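Local coordinates for CglIIR protein (Corynebacterium glutamicum, PDB 6F1S) that forms the H subunit of the CglI restriction endonuclease, an NTPase with a helicase-like DEAD-Z1 motor, represented here by its C-terminal domain, at residues R93-T98 with H124-L129; L109-D114 with I128-E133; A25-K30 with W153-K158; D49-M54 with H89-M94. All blocks are in the same frame, centred on the assembly; numbering follows the deposited sequence.

In the fold
Contacts 1, 2 and 3 are buried, whereas contact 4 lies further out, its centre about 13 Å from that of the chain, and is partly exposed. Contacts 1 and 4 flank the same strand, 92-100: strand 126-132 pairs parallel to it on one side, strand 49-52 antiparallel on the other. Contact 2 leaves the plane of the sheet, setting the start of helix 112-120 against strand 126-132, and contact 3 lays the link into strand 28-29 beside strand 152-158. The two pairings are backbone ladders, with a salt bridge added at the outer one; contact 2 mixes leucine packing on a tyrosine ring with polar groups of a helix start near its hydroxyl; contact 3 is purely packing.

Contact 1 (R93-T98 with H124-L129); sequences RMVLRT and HPLLIL
The imidazole of H124 is approached obliquely by R93 CB, and the two side chains touch where R93 CB lies 3.8 Å from H124 CB; beyond this the ring turns to T91, whose carbonyl accepts from ND1. Further along strand 93-98 a second flat group, the guanidinium of R97, carries V95 CG1 over one face, off-centre toward its rim, while its nitrogens reach carboxylates of D114 and E48. Between these groups the two chains run parallel, their axes only 10° apart. Five backbone bonds tie them, beginning with R93 N to P125 O (2.8 Å), passing back and forth through R93 O, L127 and V95, and ending with R97 N on L129 O (2.9 Å). This is the strand pairing of a beta-alpha-beta unit in which helix 112-120 links strands 92-100 and 126-132. Its side chains pair off by face. With CG anti to the backbone N (chi1 -175°) and the chain extended to NE, R93 lays its methylenes alongside L126, whose CD1 is 3.8 Å from R93 CG. On the other face SE of M94, a selenomethionine, packs 3.9 Å from L127 CD2, and L96 CD2 lies 3.6 Å from L129 CD1. The end of R93 goes on to the carboxylate of D49. The strands are therefore joined by backbone hydrogen bonds and apolar side-chain packing, selenium included, and the charges are neutralised, probably, by acids outside the pairing.

Contact 2 (L109-D114 with I128-E133); sequences LLSPTD and ILYRIE. With EDO (1,2-ethanediol), chain C.
Y130 lies at the centre, with L109 sliding along its ring in the opposite sense, so that L109 CD1 sits 3.8 Å from Y130 CD2. L110 crosses the tyrosine at about a right angle, and its CD2 reaches I128 CG2 (3.9 Å) as well as Y130 CZ (4.1 Å). The hydroxyl meets the polar start of the next helix: S111 N donates to Y130 OH (3.0 Å as modelled, the hydroxyl's place being less sure). D114 brings OD2 to the ring edge, in its plane, with the carboxylate turned 63° from the ring; the model sets the two oxygens too close together, which is the source of that doubt. A 1,2-ethanediol, probably from the crystallisation liquor, also lies at the ring edge and donates from O1 to L109 O (3.2 Å). S111 is the N-cap of helix 112-120, the connection of a beta-alpha-beta unit that returns the chain to strand 126-132. S111 OG, placed between the backbone N and the carbonyl carbon (chi1 80°), accepts from D114 N at 3.1 Å. Further out, D114 is held from its other oxygen by a salt bridge to R97 of strand 92-100, while L109 packs on V154 and F23.

Contact 3 (A25-K30 with W153-K158); sequences ADPRIK and WVPNIK
Packing of a loop and the short strand that follows it on strand 152-158 joins residues 25-30 to 153-158. Residues 25-30 lead from strand 21-23 of the main sheet into strand 28-29 of the small two-stranded one; on the way P27 meets W153 O, V154 and P155, and I29 meets W153 O. The contact is modest, burying about 171 Å² in all, and is made without a polar bond between the segments. P27 does most of the touching. The P27 and P155 side chains cross at a slant, with P27 CB 4.1 Å from P155 CD, and P27 CG also approaches V154 CG1 (4.3 Å). The same CG of P27 stands 3.9 Å from W153 O. I29 reaches this carbonyl too, its CD1 4.1 Å from W153 O; a bend at chi2 (-67°) turns CD1 toward the strand. P27 and I29 thus both bring carbon to the W153 carbonyl oxygen, while P27 alone also meets P155. The polar groups of the loop are served elsewhere: P27 O accepts from S148 OG, and A25 N and D26 N both donate to the carboxylate of D70. A24, just before the segment, pairs with P155 through a backbone hydrogen bond. On the small sheet F64 of strand 64-65 packs against I29, W153 and P155 together. The indole of W153 leads away from the loop toward L129 and R131 of strand 126-132, and its NE1 is bonded to D36 of helix 32-46.

Contact 4 (D49-M54 with H89-M94); sequences DSTIGM and HLTARM
Direct polar bonds between D49-I52 and A92-M94 are of two kinds, the first a backbone ladder. S50 and M94 (a selenomethionine, like M54) form a hydrogen-bonded antiparallel pair, as do I52 and A92, where I52 N donates to A92 O (2.8 Å) and A92 N to I52 O (3.0 Å); T51 faces R93 between them as the non-hydrogen-bonded pair. The strand directions differ by 149°. The second is a salt bridge: R93 presents NE and NH2 side-on to D49, NE to OD1 at 3.0 Å and NH2 to OD2 at 2.8 Å. Each oxygen uses its syn lone pair, and the two planes are only 11° apart. Waters add two bridges, S50 OG to M94 O and M54 N, at the start of helix 54-61, to L90 O; S50 OG also bonds to Y42. Apolar contacts lie on the I52 side of the sheet, with I52 CG2 4.0 Å from M94 CB. The bent side chain of M54 (chi2 -56°) sets SE 4.1 Å from A92 CB and CE 4.0 Å from L90 CG. Gripped at both oxygens, D49 probably stays ionised and fixes the rotation of the guanidinium, whose remaining nitrogen, NH1, bridges to E121.

Contact 1 (R93-T98 with H124-L129)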
loop_
_atom_site.group_PDB
_atom_site.type_symbol
_atom_site.label_atom_id
_atom_site.label_comp_id
_atom_site.label_asym_id
_atom_site.label_seq_id
_atom_site.Cartn_x
_atom_site.Cartn_y
_atom_site.Cartn_z
ATOM N N ARG A 93 -4.924 0.027 10.223
ATOM C CA ARG A 93 -3.518 0.213 10.544
ATOM C C ARG A 93 -2.753 0.524 9.260
ATOM O O ARG A 93 -2.957 -0.123 8.230
ATOM C CB ARG A 93 -2.953 -1.031 11.233
ATOM C CG ARG A 93 -1.518 -0.899 11.720
ATOM C CD ARG A 93 -1.097 -2.156 12.457
ATOM N NE ARG A 93 0.286 -2.107 12.920
ATOM C CZ ARG A 93 0.944 -3.148 13.424
ATOM N NH1 ARG A 93 0.347 -4.330 13.528
ATOM N NH2 ARG A 93 2.203 -3.008 13.820
HETATM N N MSE A 94 -1.891 1.532 9.316
HETATM C CA MSE A 94 -1.122 1.920 8.141
HETATM C C MSE A 94 0.370 1.982 8.448
HETATM O O MSE A 94 0.802 2.628 9.411
HETATM C CB MSE A 94 -1.599 3.265 7.584
HETATM C CG MSE A 94 -0.899 3.638 6.281
HETATM SE SE MSE A 94 -1.731 5.102 5.277
HETATM C CE MSE A 94 -1.078 6.613 6.326
ATOM N N VAL A 95 1.144 1.293 7.615
ATOM C CA VAL A 95 2.588 1.247 7.752
ATOM C C VAL A 95 3.235 1.858 6.511
ATOM O O VAL A 95 2.960 1.441 5.385
ATOM C CB VAL A 95 3.089 -0.201 7.967
ATOM C CG1 VAL A 95 4.606 -0.256 8.018
ATOM C CG2 VAL A 95 2.481 -0.786 9.242
ATOM N N LEU A 96 4.072 2.868 6.729
ATOM C CA LEU A 96 4.778 3.555 5.656
ATOM C C LEU A 96 6.266 3.277 5.766
ATOM O O LEU A 96 6.880 3.604 6.780
ATOM C CB LEU A 96 4.538 5.069 5.710
ATOM C CG LEU A 96 3.105 5.599 5.767
ATOM C CD1 LEU A 96 3.100 7.126 5.863
ATOM C CD2 LEU A 96 2.304 5.135 4.565
ATOM N N ARG A 97 6.840 2.670 4.731
ATOM C CA ARG A 97 8.281 2.426 4.680
ATOM C C ARG A 97 8.902 3.194 3.525
ATOM O O ARG A 97 8.373 3.194 2.409
ATOM C CB ARG A 97 8.587 0.934 4.514
ATOM C CG ARG A 97 7.905 0.026 5.507
ATOM C CD ARG A 97 8.498 0.144 6.890
ATOM N NE ARG A 97 7.951 -0.893 7.751
ATOM C CZ ARG A 97 7.838 -0.791 9.067
ATOM N NH1 ARG A 97 8.233 0.314 9.684
ATOM N NH2 ARG A 97 7.317 -1.789 9.765
ATOM N N THR A 98 10.034 3.832 3.782
ATOM C CA THR A 98 10.744 4.526 2.721
ATOM C C THR A 98 12.113 3.889 2.483
ATOM O O THR A 98 12.515 2.970 3.205
ATOM C CB THR A 98 10.891 6.018 3.047
ATOM O OG1 THR A 98 11.641 6.171 4.257
ATOM C CG2 THR A 98 9.513 6.652 3.216
ATOM N N HIS A 124 -6.924 -5.247 12.872
ATOM C CA HIS A 124 -7.060 -4.072 12.019
ATOM C C HIS A 124 -6.879 -4.405 10.546
ATOM O O HIS A 124 -5.946 -5.118 10.176
ATOM C CB HIS A 124 -6.041 -2.997 12.414
ATOM C CG HIS A 124 -6.235 -2.446 13.792
ATOM N ND1 HIS A 124 -7.199 -1.508 14.091
ATOM C CD2 HIS A 124 -5.575 -2.689 14.949
ATOM C CE1 HIS A 124 -7.133 -1.205 15.375
ATOM N NE2 HIS A 124 -6.155 -1.908 15.918
ATOM N N PRO A 125 -7.778 -3.890 9.696
ATOM C CA PRO A 125 -7.475 -3.864 8.263
ATOM C C PRO A 125 -6.128 -3.178 8.077
ATOM O O PRO A 125 -5.903 -2.131 8.682
ATOM C CB PRO A 125 -8.617 -3.040 7.669
ATOM C CG PRO A 125 -9.728 -3.178 8.649
ATOM C CD PRO A 125 -9.087 -3.287 9.999
ATOM N N LEU A 126 -5.242 -3.771 7.287
ATOM C CA LEU A 126 -3.862 -3.319 7.232
ATOM C C LEU A 126 -3.470 -2.807 5.847
ATOM O O LEU A 126 -3.676 -3.486 4.843
ATOM C CB LEU A 126 -2.924 -4.459 7.653
ATOM C CG LEU A 126 -1.428 -4.154 7.649
ATOM C CD1 LEU A 126 -1.101 -3.047 8.639
ATOM C CD2 LEU A 126 -0.615 -5.404 7.956
ATOM N N LEU A 127 -2.913 -1.598 5.805
ATOM C CA LEU A 127 -2.323 -1.056 4.581
ATOM C C LEU A 127 -0.837 -0.788 4.792
ATOM O O LEU A 127 -0.449 -0.002 5.660
ATOM C CB LEU A 127 -3.032 0.233 4.143
ATOM C CG LEU A 127 -2.429 1.004 2.954
ATOM C CD1 LEU A 127 -2.574 0.231 1.648
ATOM C CD2 LEU A 127 -3.020 2.412 2.812
ATOM N N ILE A 128 -0.006 -1.459 4.006
ATOM C CA ILE A 128 1.428 -1.223 4.035
ATOM C C ILE A 128 1.843 -0.536 2.739
ATOM O O ILE A 128 1.572 -1.043 1.652
ATOM C CB ILE A 128 2.220 -2.539 4.213
ATOM C CG1 ILE A 128 1.772 -3.266 5.488
ATOM C CG2 ILE A 128 3.711 -2.269 4.230
ATOM C CD1 ILE A 128 2.532 -4.570 5.762
ATOM N N LEU A 129 2.483 0.623 2.853
ATOM C CA LEU A 129 2.944 1.351 1.675
ATOM C C LEU A 129 4.474 1.389 1.620
ATOM O O LEU A 129 5.133 1.805 2.572
ATOM C CB LEU A 129 2.366 2.771 1.658
ATOM C CG LEU A 129 0.869 2.863 1.332
ATOM C CD1 LEU A 129 0.276 4.227 1.687
ATOM C CD2 LEU A 129 0.620 2.555 -0.125
#

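Contact 2 (L109-D114 with I128-E133)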
loop_
_atom_site.group_PDB
_atom_site.type_symbol
_atom_site.label_atom_id
_atom_site.label_comp_id
_atom_site.label_asym_id
_atom_site.label_seq_id
_atom_site.Cartn_x
_atom_site.Cartn_y
_atom_site.Cartn_z
ATOM N N LEU A 109 6.980 -8.142 -2.385
ATOM C CA LEU A 109 7.193 -6.757 -1.970
ATOM C C LEU A 109 7.793 -6.654 -0.571
ATOM O O LEU A 109 8.849 -6.058 -0.384
ATOM C CB LEU A 109 5.879 -5.970 -2.003
ATOM C CG LEU A 109 6.013 -4.506 -1.577
ATOM C CD1 LEU A 109 6.877 -3.747 -2.582
ATOM C CD2 LEU A 109 4.645 -3.846 -1.412
ATOM N N LEU A 110 7.107 -7.249 0.401
ATOM C CA LEU A 110 7.408 -7.057 1.818
ATOM C C LEU A 110 8.740 -7.631 2.287
ATOM O O LEU A 110 9.189 -8.681 1.828
ATOM C CB LEU A 110 6.288 -7.662 2.669
ATOM C CG LEU A 110 4.881 -7.129 2.403
ATOM C CD1 LEU A 110 3.883 -7.808 3.331
ATOM C CD2 LEU A 110 4.841 -5.608 2.558
ATOM N N SER A 111 9.350 -6.905 3.217
ATOM C CA SER A 111 10.530 -7.333 3.953
ATOM C C SER A 111 10.167 -8.454 4.931
ATOM O O SER A 111 8.987 -8.645 5.238
ATOM C CB SER A 111 11.116 -6.148 4.719
ATOM O OG SER A 111 10.369 -5.934 5.904
ATOM N N PRO A 112 11.175 -9.189 5.441
ATOM C CA PRO A 112 10.856 -10.232 6.426
ATOM C C PRO A 112 10.178 -9.667 7.668
ATOM O O PRO A 112 9.315 -10.323 8.247
ATOM C CB PRO A 112 12.226 -10.817 6.775
ATOM C CG PRO A 112 13.093 -10.492 5.599
ATOM C CD PRO A 112 12.614 -9.166 5.112
ATOM N N THR A 113 10.551 -8.452 8.057
ATOM C CA THR A 113 9.952 -7.796 9.219
ATOM C C THR A 113 8.477 -7.468 8.986
ATOM O O THR A 113 7.643 -7.671 9.864
ATOM C CB THR A 113 10.711 -6.501 9.577
ATOM O OG1 THR A 113 12.039 -6.833 9.994
ATOM C CG2 THR A 113 10.007 -5.745 10.698
ATOM N N ASP A 114 8.157 -6.969 7.798
ATOM C CA ASP A 114 6.775 -6.607 7.491
ATOM C C ASP A 114 5.892 -7.835 7.200
ATOM O O ASP A 114 4.672 -7.782 7.384
ATOM C CB ASP A 114 6.741 -5.613 6.326
ATOM C CG ASP A 114 7.224 -4.225 6.737
ATOM O OD1 ASP A 114 6.966 -3.846 7.894
ATOM O OD2 ASP A 114 7.862 -3.522 5.922
ATOM N N ILE A 128 -0.006 -1.459 4.006
ATOM C CA ILE A 128 1.428 -1.223 4.035
ATOM C C ILE A 128 1.843 -0.536 2.739
ATOM O O ILE A 128 1.572 -1.043 1.652
ATOM C CB ILE A 128 2.220 -2.539 4.213
ATOM C CG1 ILE A 128 1.772 -3.266 5.488
ATOM C CG2 ILE A 128 3.711 -2.269 4.230
ATOM C CD1 ILE A 128 2.532 -4.570 5.762
ATOM N N LEU A 129 2.483 0.623 2.853
ATOM C CA LEU A 129 2.944 1.351 1.675
ATOM C C LEU A 129 4.474 1.389 1.620
ATOM O O LEU A 129 5.133 1.805 2.572
ATOM C CB LEU A 129 2.366 2.771 1.658
ATOM C CG LEU A 129 0.869 2.863 1.332
ATOM C CD1 LEU A 129 0.276 4.227 1.687
ATOM C CD2 LEU A 129 0.620 2.555 -0.125
ATOM N N TYR A 130 5.025 0.927 0.503
ATOM C CA TYR A 130 6.467 0.926 0.286
ATOM C C TYR A 130 6.860 2.001 -0.717
ATOM O O TYR A 130 6.356 2.013 -1.845
ATOM C CB TYR A 130 6.951 -0.438 -0.220
ATOM C CG TYR A 130 7.369 -1.421 0.854
ATOM C CD1 TYR A 130 6.783 -1.401 2.109
ATOM C CD2 TYR A 130 8.352 -2.375 0.605
ATOM C CE1 TYR A 130 7.156 -2.304 3.088
ATOM C CE2 TYR A 130 8.736 -3.276 1.580
ATOM C CZ TYR A 130 8.134 -3.233 2.821
ATOM O OH TYR A 130 8.499 -4.121 3.809
ATOM N N ARG A 131 7.754 2.897 -0.308
ATOM C CA ARG A 131 8.256 3.934 -1.205
ATOM C C ARG A 131 9.549 3.469 -1.858
ATOM O O ARG A 131 10.539 3.219 -1.184
ATOM C CB ARG A 131 8.478 5.251 -0.455
ATOM C CG ARG A 131 8.695 6.473 -1.351
ATOM C CD ARG A 131 9.064 7.697 -0.523
ATOM N NE ARG A 131 9.121 8.919 -1.320
ATOM C CZ ARG A 131 10.201 9.332 -1.975
ATOM N NH1 ARG A 131 11.317 8.614 -1.935
ATOM N NH2 ARG A 131 10.165 10.460 -2.673
ATOM N N ILE A 132 9.529 3.349 -3.180
ATOM C CA ILE A 132 10.688 2.874 -3.925
ATOM C C ILE A 132 11.186 3.944 -4.881
ATOM O O ILE A 132 10.428 4.443 -5.712
ATOM C CB ILE A 132 10.365 1.599 -4.719
ATOM C CG1 ILE A 132 9.910 0.492 -3.773
ATOM C CG2 ILE A 132 11.574 1.152 -5.536
ATOM C CD1 ILE A 132 9.406 -0.744 -4.479
ATOM N N GLU A 133 12.467 4.281 -4.759
ATOM C CA GLU A 133 13.073 5.338 -5.558
ATOM C C GLU A 133 14.474 4.941 -6.017
ATOM O O GLU A 133 15.206 4.284 -5.286
ATOM C CB GLU A 133 13.125 6.636 -4.751
ATOM C CG GLU A 133 13.619 7.844 -5.517
ATOM C CD GLU A 133 14.136 8.938 -4.601
ATOM O OE1 GLU A 133 13.335 9.519 -3.839
ATOM O OE2 GLU A 133 15.352 9.212 -4.638
HETATM C C1 EDO C . 11.920 -4.659 1.544
HETATM O O1 EDO C . 11.789 -5.975 0.982
HETATM C C2 EDO C . 13.387 -4.289 1.733
HETATM O O2 EDO C . 13.803 -3.365 0.718
#

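Contact 3 (A25-K30 with W153-K158)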
loop_
_atom_site.group_PDB
_atom_site.type_symbol
_atom_site.label_atom_id
_atom_site.label_comp_id
_atom_site.label_asym_id
_atom_site.label_seq_id
_atom_site.Cartn_x
_atom_site.Cartn_y
_atom_site.Cartn_z
ATOM N N ALA A 25 1.222 -5.365 -8.124
ATOM C CA ALA A 25 2.450 -5.650 -8.857
ATOM C C ALA A 25 2.873 -4.467 -9.711
ATOM O O ALA A 25 4.064 -4.178 -9.842
ATOM C CB ALA A 25 2.273 -6.879 -9.725
ATOM N N ASP A 26 1.889 -3.784 -10.288
ATOM C CA ASP A 26 2.163 -2.692 -11.216
ATOM C C ASP A 26 1.252 -1.484 -10.975
ATOM O O ASP A 26 0.424 -1.147 -11.816
ATOM C CB ASP A 26 2.012 -3.190 -12.661
ATOM C CG ASP A 26 2.522 -2.191 -13.684
ATOM O OD1 ASP A 26 3.359 -1.341 -13.320
ATOM O OD2 ASP A 26 2.088 -2.258 -14.855
ATOM N N PRO A 27 1.409 -0.817 -9.820
ATOM C CA PRO A 27 0.532 0.321 -9.527
ATOM C C PRO A 27 0.854 1.552 -10.364
ATOM O O PRO A 27 1.982 1.713 -10.829
ATOM C CB PRO A 27 0.802 0.588 -8.045
ATOM C CG PRO A 27 2.196 0.119 -7.835
ATOM C CD PRO A 27 2.376 -1.065 -8.733
ATOM N N ARG A 28 -0.146 2.406 -10.551
ATOM C CA ARG A 28 0.041 3.713 -11.175
ATOM C C ARG A 28 -0.521 4.809 -10.271
ATOM O O ARG A 28 -1.610 4.655 -9.724
ATOM C CB ARG A 28 -0.638 3.761 -12.548
ATOM N N ILE A 29 0.221 5.903 -10.106
ATOM C CA ILE A 29 -0.257 7.045 -9.323
ATOM C C ILE A 29 -0.775 8.154 -10.222
ATOM O O ILE A 29 -0.072 8.602 -11.125
ATOM C CB ILE A 29 0.842 7.665 -8.432
ATOM C CG1 ILE A 29 1.687 6.593 -7.751
ATOM C CG2 ILE A 29 0.220 8.618 -7.413
ATOM C CD1 ILE A 29 0.942 5.810 -6.769
ATOM N N LYS A 30 -1.994 8.610 -9.953
ATOM C CA LYS A 30 -2.582 9.721 -10.697
ATOM C C LYS A 30 -1.678 10.949 -10.634
ATOM O O LYS A 30 -1.277 11.495 -11.662
ATOM C CB LYS A 30 -3.972 10.060 -10.148
ATOM C CG LYS A 30 -4.975 8.919 -10.231
ATOM N N TRP A 153 4.971 4.527 -4.919
ATOM C CA TRP A 153 4.491 3.921 -3.685
ATOM C C TRP A 153 3.765 2.639 -4.062
ATOM O O TRP A 153 2.924 2.648 -4.965
ATOM C CB TRP A 153 3.552 4.853 -2.921
ATOM C CG TRP A 153 4.215 5.955 -2.165
ATOM C CD1 TRP A 153 4.451 7.221 -2.608
ATOM C CD2 TRP A 153 4.708 5.905 -0.816
ATOM N NE1 TRP A 153 5.067 7.961 -1.629
ATOM C CE2 TRP A 153 5.235 7.177 -0.518
ATOM C CE3 TRP A 153 4.761 4.905 0.162
ATOM C CZ2 TRP A 153 5.804 7.482 0.720
ATOM C CZ3 TRP A 153 5.328 5.209 1.392
ATOM C CH2 TRP A 153 5.841 6.487 1.658
ATOM N N VAL A 154 4.094 1.539 -3.395
ATOM C CA VAL A 154 3.439 0.266 -3.675
ATOM C C VAL A 154 2.564 -0.161 -2.492
ATOM O O VAL A 154 3.044 -0.267 -1.365
ATOM C CB VAL A 154 4.465 -0.838 -3.989
ATOM C CG1 VAL A 154 3.760 -2.084 -4.484
ATOM C CG2 VAL A 154 5.476 -0.349 -5.020
ATOM N N PRO A 155 1.270 -0.386 -2.744
ATOM C CA PRO A 155 0.341 -0.757 -1.673
ATOM C C PRO A 155 0.232 -2.265 -1.434
ATOM O O PRO A 155 0.225 -3.055 -2.370
ATOM C CB PRO A 155 -0.991 -0.199 -2.178
ATOM C CG PRO A 155 -0.885 -0.354 -3.668
ATOM C CD PRO A 155 0.568 -0.111 -4.012
ATOM N N ASN A 156 0.151 -2.645 -0.166
ATOM C CA ASN A 156 -0.099 -4.022 0.227
ATOM C C ASN A 156 -1.234 -4.019 1.231
ATOM O O ASN A 156 -1.142 -3.378 2.269
ATOM C CB ASN A 156 1.160 -4.665 0.823
ATOM C CG ASN A 156 0.897 -6.046 1.407
ATOM O OD1 ASN A 156 1.194 -7.063 0.781
ATOM N ND2 ASN A 156 0.344 -6.086 2.617
ATOM N N ILE A 157 -2.316 -4.717 0.911
ATOM C CA ILE A 157 -3.492 -4.716 1.767
ATOM C C ILE A 157 -3.735 -6.090 2.368
ATOM O O ILE A 157 -3.340 -7.111 1.802
ATOM C CB ILE A 157 -4.753 -4.276 0.997
ATOM C CG1 ILE A 157 -5.008 -5.228 -0.172
ATOM C CG2 ILE A 157 -4.607 -2.840 0.501
ATOM C CD1 ILE A 157 -6.222 -4.885 -0.997
ATOM N N LYS A 158 -4.381 -6.103 3.527
ATOM C CA LYS A 158 -4.707 -7.339 4.215
ATOM C C LYS A 158 -5.931 -7.111 5.091
ATOM O O LYS A 158 -5.923 -6.242 5.962
ATOM C CB LYS A 158 -3.518 -7.821 5.048
ATOM C CG LYS A 158 -3.762 -9.098 5.837
ATOM C CD LYS A 158 -2.477 -9.540 6.533
ATOM C CE LYS A 158 -2.668 -10.829 7.306
ATOM N NZ LYS A 158 -3.468 -10.611 8.538
#

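Contact 4 (D49-M54 with H89-M94)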
loop_
_atom_site.group_PDB
_atom_site.type_symbol
_atom_site.label_atom_id
_atom_site.label_comp_id
_atom_site.label_asym_id
_atom_site.label_seq_id
_atom_site.Cartn_x
_atom_site.Cartn_y
_atom_site.Cartn_z
ATOM N N ASP A 49 4.146 3.849 11.655
ATOM C CA ASP A 49 3.217 2.801 12.073
ATOM C C ASP A 49 2.130 3.425 12.933
ATOM O O ASP A 49 2.370 3.797 14.075
ATOM C CB ASP A 49 3.950 1.693 12.840
ATOM C CG ASP A 49 3.096 0.446 13.053
ATOM O OD1 ASP A 49 1.860 0.503 12.872
ATOM O OD2 ASP A 49 3.672 -0.603 13.412
ATOM N N SER A 50 0.931 3.539 12.379
ATOM C CA SER A 50 -0.138 4.265 13.049
ATOM C C SER A 50 -1.486 3.629 12.790
ATOM O O SER A 50 -1.602 2.707 11.987
ATOM C CB SER A 50 -0.165 5.720 12.584
ATOM O OG SER A 50 -0.586 5.823 11.236
ATOM N N THR A 51 -2.509 4.120 13.475
ATOM C CA THR A 51 -3.869 3.790 13.079
ATOM C C THR A 51 -4.456 5.012 12.400
ATOM O O THR A 51 -4.028 6.135 12.649
ATOM C CB THR A 51 -4.744 3.357 14.264
ATOM O OG1 THR A 51 -4.852 4.429 15.206
ATOM C CG2 THR A 51 -4.144 2.134 14.941
ATOM N N ILE A 52 -5.422 4.785 11.522
ATOM C CA ILE A 52 -5.979 5.857 10.713
ATOM C C ILE A 52 -7.428 5.528 10.353
ATOM O O ILE A 52 -7.775 4.363 10.154
ATOM C CB ILE A 52 -5.126 6.080 9.445
ATOM C CG1 ILE A 52 -5.608 7.299 8.657
ATOM C CG2 ILE A 52 -5.105 4.825 8.588
ATOM C CD1 ILE A 52 -4.780 7.594 7.423
ATOM N N GLY A 53 -8.274 6.553 10.303
ATOM C CA GLY A 53 -9.689 6.376 10.020
ATOM C C GLY A 53 -9.971 5.878 8.612
ATOM O O GLY A 53 -9.235 6.188 7.676
HETATM N N MSE A 54 -11.055 5.121 8.471
HETATM C CA MSE A 54 -11.426 4.475 7.210
HETATM C C MSE A 54 -11.500 5.419 6.023
HETATM O O MSE A 54 -10.966 5.125 4.958
HETATM C CB MSE A 54 -12.776 3.771 7.360
HETATM C CG MSE A 54 -12.751 2.613 8.331
HETATM SE SE MSE A 54 -11.386 1.309 7.846
HETATM C CE MSE A 54 -11.773 -0.035 9.202
ATOM N N HIS A 89 -16.140 2.212 15.346
ATOM C CA HIS A 89 -14.926 2.587 16.061
ATOM C C HIS A 89 -13.683 1.954 15.451
ATOM O O HIS A 89 -12.564 2.401 15.707
ATOM C CB HIS A 89 -15.026 2.199 17.537
ATOM C CG HIS A 89 -15.544 3.293 18.417
ATOM N ND1 HIS A 89 -16.880 3.634 18.476
ATOM C CD2 HIS A 89 -14.905 4.125 19.274
ATOM C CE1 HIS A 89 -17.038 4.629 19.332
ATOM N NE2 HIS A 89 -15.856 4.944 19.830
ATOM N N LEU A 90 -13.879 0.914 14.646
ATOM C CA LEU A 90 -12.753 0.192 14.062
ATOM C C LEU A 90 -11.909 1.089 13.157
ATOM O O LEU A 90 -12.434 1.814 12.309
ATOM C CB LEU A 90 -13.239 -1.026 13.278
ATOM C CG LEU A 90 -12.120 -1.897 12.705
ATOM C CD1 LEU A 90 -11.215 -2.402 13.825
ATOM C CD2 LEU A 90 -12.689 -3.055 11.898
ATOM N N THR A 91 -10.596 1.044 13.357
ATOM C CA THR A 91 -9.677 1.820 12.541
ATOM C C THR A 91 -8.764 0.897 11.739
ATOM O O THR A 91 -8.583 -0.273 12.081
ATOM C CB THR A 91 -8.812 2.779 13.400
ATOM O OG1 THR A 91 -8.089 2.031 14.386
ATOM C CG2 THR A 91 -9.682 3.813 14.096
ATOM N N ALA A 92 -8.197 1.432 10.666
ATOM C CA ALA A 92 -7.216 0.698 9.887
ATOM C C ALA A 92 -5.822 0.985 10.417
ATOM O O ALA A 92 -5.572 2.039 11.003
ATOM C CB ALA A 92 -7.314 1.062 8.409
ATOM N N ARG A 93 -4.924 0.027 10.223
ATOM C CA ARG A 93 -3.518 0.213 10.544
ATOM C C ARG A 93 -2.753 0.524 9.260
ATOM O O ARG A 93 -2.957 -0.123 8.230
ATOM C CB ARG A 93 -2.953 -1.031 11.233
ATOM C CG ARG A 93 -1.518 -0.899 11.720
ATOM C CD ARG A 93 -1.097 -2.156 12.457
ATOM N NE ARG A 93 0.286 -2.107 12.920
ATOM C CZ ARG A 93 0.944 -3.148 13.424
ATOM N NH1 ARG A 93 0.347 -4.330 13.528
ATOM N NH2 ARG A 93 2.203 -3.008 13.820
HETATM N N MSE A 94 -1.891 1.532 9.316
HETATM C CA MSE A 94 -1.122 1.920 8.141
HETATM C C MSE A 94 0.370 1.982 8.448
HETATM O O MSE A 94 0.802 2.628 9.411
HETATM C CB MSE A 94 -1.599 3.265 7.584
HETATM C CG MSE A 94 -0.899 3.638 6.281
HETATM SE SE MSE A 94 -1.731 5.102 5.277
HETATM C CE MSE A 94 -1.078 6.613 6.326
HETATM O O HOH W 1 1.531 5.432 9.540
HETATM O O HOH W 2 -12.256 4.623 10.769
#